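Local structure of tail spike protein (Acinetobacter phage vB_AbaP_AS12, 6EU4) at residues 149-154 / 198-203; 102-107 / 126-131. The protein probably recognises, and may cleave, capsular polysaccharide on the surface of Acinetobacter baumannii as the trimeric tailspike of the phage. All blocks are in the same frame, centred on the assembly; numbering follows the deposited sequence.

Contact 1: 149-154 / 198-203; sequences FIKTTN and LQYDSA
Lys-151 lays its aliphatic chain beside the ring of Tyr-200 and then bends its ammonium onward to Thr-153 O, which NZ meets at 3.0 Å from above the carbonyl plane, 50° out of it. CG stands anti to the backbone N (chi1 -179°), which sets it 3.9 Å from CE2 of Tyr-200, and bends at chi2 and chi4 bring NZ to that carbonyl. Thr-153 O also meets the edge of the tyrosine ring, in its plane. NZ donates to Asn-155 O as well and forms a salt bridge with Asp-174, which is hydrogen-bonded to the phenol OH too. Underneath runs a parallel pairing of strands, consistent with successive coils of the right-handed parallel beta-helix of many phage tailspikes. Side chains facing across the pairing lie side by side, pointing the same way: CD2 of Leu-198 is 3.6 Å from CD2 of Phe-149 on the tyrosine's side of the sheet. Gln-199 bonds through both its N-H, to Phe-149 O, and its carbonyl, from Lys-151 N (2.8 Å). Past the strands, Asp-201 N donates to Lys-151 O at 2.9 Å; a water bridges Thr-152 O to Asp-201 OD2, and OD1 closes an Asx turn on Ala-203 N.

Contact 2: 102-107 / 126-131; sequences SFDSAI and HTSVPV
An Asx turn leading into helix 106-113 supplies the polar core of this contact, and its aspartate, Asp-104, also grips the turn that follows strand 124-127. The carboxylate serves three donors. OD1 accepts from Ala-106 N, the bond that closes the turn, and from Ser-128 N across the contact, both at 3.1 Å; the two N-H groups come from opposite faces of the carboxylate plane. The bond from Ser-128 N is noticeably bent, at 139° about the hydrogen. OD2 takes the shorter bond, 2.6 Å from Ser-128 OG, received on its syn side but 32° out of plane. With CG anti to the backbone N of Asp-104 (chi1 -173°), the group reaches over to Ser-128, whose OG is tucked between its own backbone N and carbonyl carbon and so lies on the same side as its N-H. Backbone and side chain of Ser-128 thereby hold separate oxygens, which should restrict rotation of the carboxylate.

Beside this grip, Ser-105 N donates to His-126 O at 2.8 Å, nearly straight onto the carbonyl. A water between the flanks accepts from His-126 N and lies within hydrogen-bonding reach of Phe-103 O and of Ser-105 OG, which Lys-97 N also reaches. The apolar part is small: CB of Ala-106 sits 3.7 Å from CG2 of Val-129.

The first turn of helix 106-113 thus lies against the end of strand 124-127 and the loop after it. Further along the helix, Ile-109 meets Thr-127 and Val-131, and Leu-113 also touches Val-131, while strand 148-151 pairs with strand 124-127 as the next coil.

In the fold
Contacts 1 and 2 show how the loop before helix 106-113 and successive parallel strands are joined through residues 126-131: their centres lie about 10 Å apart, and strands 124-127, 148-151 and 196-200 follow one another in parallel, the middle one pairing with both neighbours. Two probable hydrogen bonds join the contacts, Thr-127 N with Ile-150 O at 2.9 Å and Thr-153 OG1 with Ser-128 O at 2.6 Å. Ser-128 therefore faces Asp-104 with its N-H and hydroxyl and contact 1 with its carbonyl. Van der Waals packing adds to this, CE of Lys-151 lying 3.5 Å from C of Val-129. No other chain of the trimer touches either contact.

Contact 1: 149-154 / 198-203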
loop_
_atom_site.group_PDB
_atom_site.type_symbol
_atom_site.label_atom_id
_atom_site.label_comp_id
_atom_site.label_asym_id
_atom_site.label_seq_id
_atom_site.Cartn_x
_atom_site.Cartn_y
_atom_site.Cartn_z
ATOM N N PHE A 149 9.797 17.513 -27.993
ATOM C CA PHE A 149 9.188 17.769 -29.292
ATOM C C PHE A 149 8.108 18.823 -29.130
ATOM O O PHE A 149 7.257 18.702 -28.242
ATOM C CB PHE A 149 8.559 16.503 -29.885
ATOM C CG PHE A 149 9.520 15.363 -30.065
ATOM C CD1 PHE A 149 10.814 15.581 -30.512
ATOM C CD2 PHE A 149 9.129 14.067 -29.786
ATOM C CE1 PHE A 149 11.712 14.516 -30.673
ATOM C CE2 PHE A 149 10.030 12.998 -29.932
ATOM C CZ PHE A 149 11.326 13.238 -30.379
ATOM N N ILE A 150 8.131 19.821 -30.013
ATOM C CA ILE A 150 7.135 20.881 -30.060
ATOM C C ILE A 150 6.391 20.742 -31.382
ATOM O O ILE A 150 6.974 20.938 -32.454
ATOM C CB ILE A 150 7.779 22.266 -29.941
ATOM C CG1 ILE A 150 8.745 22.302 -28.746
ATOM C CG2 ILE A 150 6.705 23.334 -29.824
ATOM C CD1 ILE A 150 8.077 22.104 -27.410
ATOM N N LYS A 151 5.107 20.417 -31.312
ATOM C CA LYS A 151 4.306 20.248 -32.511
ATOM C C LYS A 151 3.631 21.566 -32.870
ATOM O O LYS A 151 3.001 22.194 -32.013
ATOM C CB LYS A 151 3.262 19.158 -32.290
ATOM C CG LYS A 151 2.428 18.940 -33.531
ATOM C CD LYS A 151 2.118 17.496 -33.735
ATOM C CE LYS A 151 1.418 17.266 -35.053
ATOM N NZ LYS A 151 -0.018 17.444 -34.913
ATOM N N THR A 152 3.737 21.963 -34.141
ATOM C CA THR A 152 3.354 23.298 -34.587
ATOM C C THR A 152 2.070 23.333 -35.404
ATOM O O THR A 152 1.674 24.413 -35.873
ATOM C CB THR A 152 4.470 23.909 -35.438
ATOM O OG1 THR A 152 4.614 23.149 -36.640
ATOM C CG2 THR A 152 5.795 23.906 -34.677
ATOM N N THR A 153 1.444 22.194 -35.625
ATOM C CA THR A 153 0.242 22.085 -36.441
ATOM C C THR A 153 -0.704 21.092 -35.788
ATOM O O THR A 153 -0.355 20.411 -34.814
ATOM C CB THR A 153 0.532 21.556 -37.849
ATOM O OG1 THR A 153 0.806 20.144 -37.738
ATOM C CG2 THR A 153 1.708 22.275 -38.503
ATOM N N ASN A 154 -1.885 20.957 -36.392
ATOM C CA ASN A 154 -2.813 19.889 -36.047
ATOM C C ASN A 154 -2.767 18.739 -37.054
ATOM O O ASN A 154 -3.704 17.939 -37.109
ATOM C CB ASN A 154 -4.236 20.448 -35.942
ATOM C CG ASN A 154 -4.345 21.553 -34.900
ATOM O OD1 ASN A 154 -4.600 22.717 -35.239
ATOM N ND2 ASN A 154 -4.108 21.209 -33.641
ATOM N N LEU A 198 6.605 16.686 -24.433
ATOM C CA LEU A 198 5.799 16.682 -25.653
ATOM C C LEU A 198 4.813 17.828 -25.505
ATOM O O LEU A 198 3.966 17.793 -24.604
ATOM C CB LEU A 198 5.031 15.363 -25.817
ATOM C CG LEU A 198 5.850 14.079 -25.855
ATOM C CD1 LEU A 198 4.937 12.860 -25.780
ATOM C CD2 LEU A 198 6.668 14.053 -27.116
ATOM N N GLN A 199 4.919 18.845 -26.351
ATOM C CA GLN A 199 4.037 20.000 -26.231
ATOM C C GLN A 199 3.571 20.472 -27.596
ATOM O O GLN A 199 4.307 20.394 -28.580
ATOM C CB GLN A 199 4.742 21.175 -25.523
ATOM C CG GLN A 199 5.286 20.813 -24.158
ATOM C CD GLN A 199 5.865 22.006 -23.424
ATOM O OE1 GLN A 199 5.532 23.165 -23.724
ATOM N NE2 GLN A 199 6.747 21.735 -22.465
ATOM N N TYR A 200 2.355 21.021 -27.634
ATOM C CA TYR A 200 1.958 21.846 -28.768
ATOM C C TYR A 200 2.481 23.263 -28.588
ATOM O O TYR A 200 2.661 23.736 -27.466
ATOM C CB TYR A 200 0.440 21.899 -28.925
ATOM C CG TYR A 200 -0.122 20.634 -29.505
ATOM C CD1 TYR A 200 -0.431 19.565 -28.691
ATOM C CD2 TYR A 200 -0.310 20.500 -30.871
ATOM C CE1 TYR A 200 -0.929 18.374 -29.223
ATOM C CE2 TYR A 200 -0.811 19.325 -31.414
ATOM C CZ TYR A 200 -1.113 18.265 -30.577
ATOM O OH TYR A 200 -1.600 17.095 -31.119
ATOM N N ASP A 201 2.758 23.918 -29.714
ATOM C CA ASP A 201 2.932 25.367 -29.763
ATOM C C ASP A 201 1.744 26.041 -29.081
ATOM O O ASP A 201 0.601 25.869 -29.500
ATOM C CB ASP A 201 3.052 25.783 -31.231
ATOM C CG ASP A 201 3.306 27.282 -31.434
ATOM O OD1 ASP A 201 3.192 28.083 -30.481
ATOM O OD2 ASP A 201 3.634 27.636 -32.593
ATOM N N SER A 202 2.006 26.771 -27.986
ATOM C CA SER A 202 0.912 27.327 -27.191
ATOM C C SER A 202 0.051 28.287 -27.994
ATOM O O SER A 202 -1.093 28.541 -27.607
ATOM C CB SER A 202 1.454 28.052 -25.947
ATOM O OG SER A 202 2.191 29.204 -26.341
ATOM N N ALA A 203 0.565 28.807 -29.105
ATOM C CA ALA A 203 -0.193 29.731 -29.941
ATOM C C ALA A 203 -1.271 29.043 -30.770
ATOM O O ALA A 203 -2.176 29.724 -31.261
ATOM C CB ALA A 203 0.753 30.488 -30.878
HETATM O O HOH W 1 2.317 26.879 -34.816
#

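Contact 2: 102-107 / 126-131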
loop_
_atom_site.group_PDB
_atom_site.type_symbol
_atom_site.label_atom_id
_atom_site.label_comp_id
_atom_site.label_asym_id
_atom_site.label_seq_id
_atom_site.Cartn_x
_atom_site.Cartn_y
_atom_site.Cartn_z
ATOM N N SER A 102 11.806 27.537 -36.675
ATOM C CA SER A 102 11.398 27.635 -38.070
ATOM C C SER A 102 11.732 26.386 -38.865
ATOM O O SER A 102 11.375 26.305 -40.045
ATOM C CB SER A 102 12.056 28.846 -38.725
ATOM O OG SER A 102 13.472 28.711 -38.706
ATOM N N PHE A 103 12.410 25.412 -38.266
ATOM C CA PHE A 103 12.858 24.231 -38.988
ATOM C C PHE A 103 12.038 23.021 -38.571
ATOM O O PHE A 103 11.903 22.739 -37.374
ATOM C CB PHE A 103 14.342 23.955 -38.741
ATOM C CG PHE A 103 14.860 22.809 -39.542
ATOM C CD1 PHE A 103 15.272 22.999 -40.854
ATOM C CD2 PHE A 103 14.889 21.531 -39.008
ATOM C CE1 PHE A 103 15.731 21.938 -41.606
ATOM C CE2 PHE A 103 15.339 20.471 -39.755
ATOM C CZ PHE A 103 15.759 20.671 -41.056
ATOM N N ASP A 104 11.508 22.301 -39.559
ATOM C CA ASP A 104 10.683 21.118 -39.316
ATOM C C ASP A 104 11.589 19.892 -39.244
ATOM O O ASP A 104 12.108 19.442 -40.272
ATOM C CB ASP A 104 9.649 20.967 -40.432
ATOM C CG ASP A 104 8.646 19.859 -40.180
ATOM O OD1 ASP A 104 8.694 19.192 -39.116
ATOM O OD2 ASP A 104 7.795 19.654 -41.081
ATOM N N SER A 105 11.770 19.357 -38.038
ATOM C CA SER A 105 12.611 18.196 -37.787
ATOM C C SER A 105 11.843 16.869 -37.846
ATOM O O SER A 105 12.410 15.825 -37.499
ATOM C CB SER A 105 13.287 18.323 -36.415
ATOM O OG SER A 105 14.327 19.287 -36.452
ATOM N N ALA A 106 10.589 16.883 -38.307
ATOM C CA ALA A 106 9.739 15.685 -38.290
ATOM C C ALA A 106 10.386 14.487 -38.982
ATOM O O ALA A 106 10.365 13.369 -38.461
ATOM C CB ALA A 106 8.410 15.998 -38.979
ATOM N N ILE A 107 10.927 14.691 -40.172
ATOM C CA ILE A 107 11.428 13.573 -40.970
ATOM C C ILE A 107 12.683 13.016 -40.303
ATOM O O ILE A 107 12.765 11.797 -40.102
ATOM C CB ILE A 107 11.649 14.004 -42.427
ATOM C CG1 ILE A 107 10.276 14.216 -43.086
ATOM C CG2 ILE A 107 12.472 12.967 -43.199
ATOM C CD1 ILE A 107 10.323 14.909 -44.459
ATOM N N HIS A 126 11.225 20.832 -33.374
ATOM C CA HIS A 126 9.890 21.230 -33.811
ATOM C C HIS A 126 9.410 20.320 -34.934
ATOM O O HIS A 126 10.188 19.921 -35.799
ATOM C CB HIS A 126 9.886 22.691 -34.266
ATOM C CG HIS A 126 10.084 23.639 -33.134
ATOM N ND1 HIS A 126 11.300 23.783 -32.495
ATOM C CD2 HIS A 126 9.217 24.456 -32.493
ATOM C CE1 HIS A 126 11.170 24.664 -31.519
ATOM N NE2 HIS A 126 9.917 25.088 -31.498
ATOM N N THR A 127 8.126 19.970 -34.894
ATOM C CA THR A 127 7.564 18.989 -35.812
ATOM C C THR A 127 6.236 19.478 -36.359
ATOM O O THR A 127 5.435 20.069 -35.635
ATOM C CB THR A 127 7.337 17.660 -35.113
ATOM O OG1 THR A 127 6.503 17.884 -33.962
ATOM C CG2 THR A 127 8.664 17.051 -34.705
ATOM N N SER A 128 5.991 19.208 -37.641
ATOM C CA SER A 128 4.726 19.573 -38.267
ATOM C C SER A 128 3.752 18.404 -38.364
ATOM O O SER A 128 2.587 18.614 -38.733
ATOM C CB SER A 128 4.963 20.127 -39.663
ATOM O OG SER A 128 5.309 19.071 -40.546
ATOM N N VAL A 129 4.206 17.189 -38.065
ATOM C CA VAL A 129 3.351 16.006 -38.037
ATOM C C VAL A 129 3.683 15.223 -36.775
ATOM O O VAL A 129 4.712 15.469 -36.124
ATOM C CB VAL A 129 3.543 15.138 -39.305
ATOM C CG1 VAL A 129 3.030 15.878 -40.552
ATOM C CG2 VAL A 129 4.994 14.748 -39.485
ATOM N N PRO A 130 2.829 14.281 -36.387
ATOM C CA PRO A 130 3.201 13.389 -35.285
ATOM C C PRO A 130 4.405 12.548 -35.683
ATOM O O PRO A 130 4.656 12.303 -36.868
ATOM C CB PRO A 130 1.951 12.513 -35.088
ATOM C CG PRO A 130 0.852 13.206 -35.873
ATOM C CD PRO A 130 1.550 13.876 -36.996
ATOM N N VAL A 131 5.132 12.069 -34.673
ATOM C CA VAL A 131 6.192 11.087 -34.869
ATOM C C VAL A 131 5.803 9.841 -34.097
ATOM O O VAL A 131 5.184 9.936 -33.032
ATOM C CB VAL A 131 7.575 11.612 -34.437
ATOM C CG1 VAL A 131 7.963 12.814 -35.329
ATOM C CG2 VAL A 131 7.608 12.015 -32.955
HETATM O O HOH W 2 13.359 21.564 -35.382
#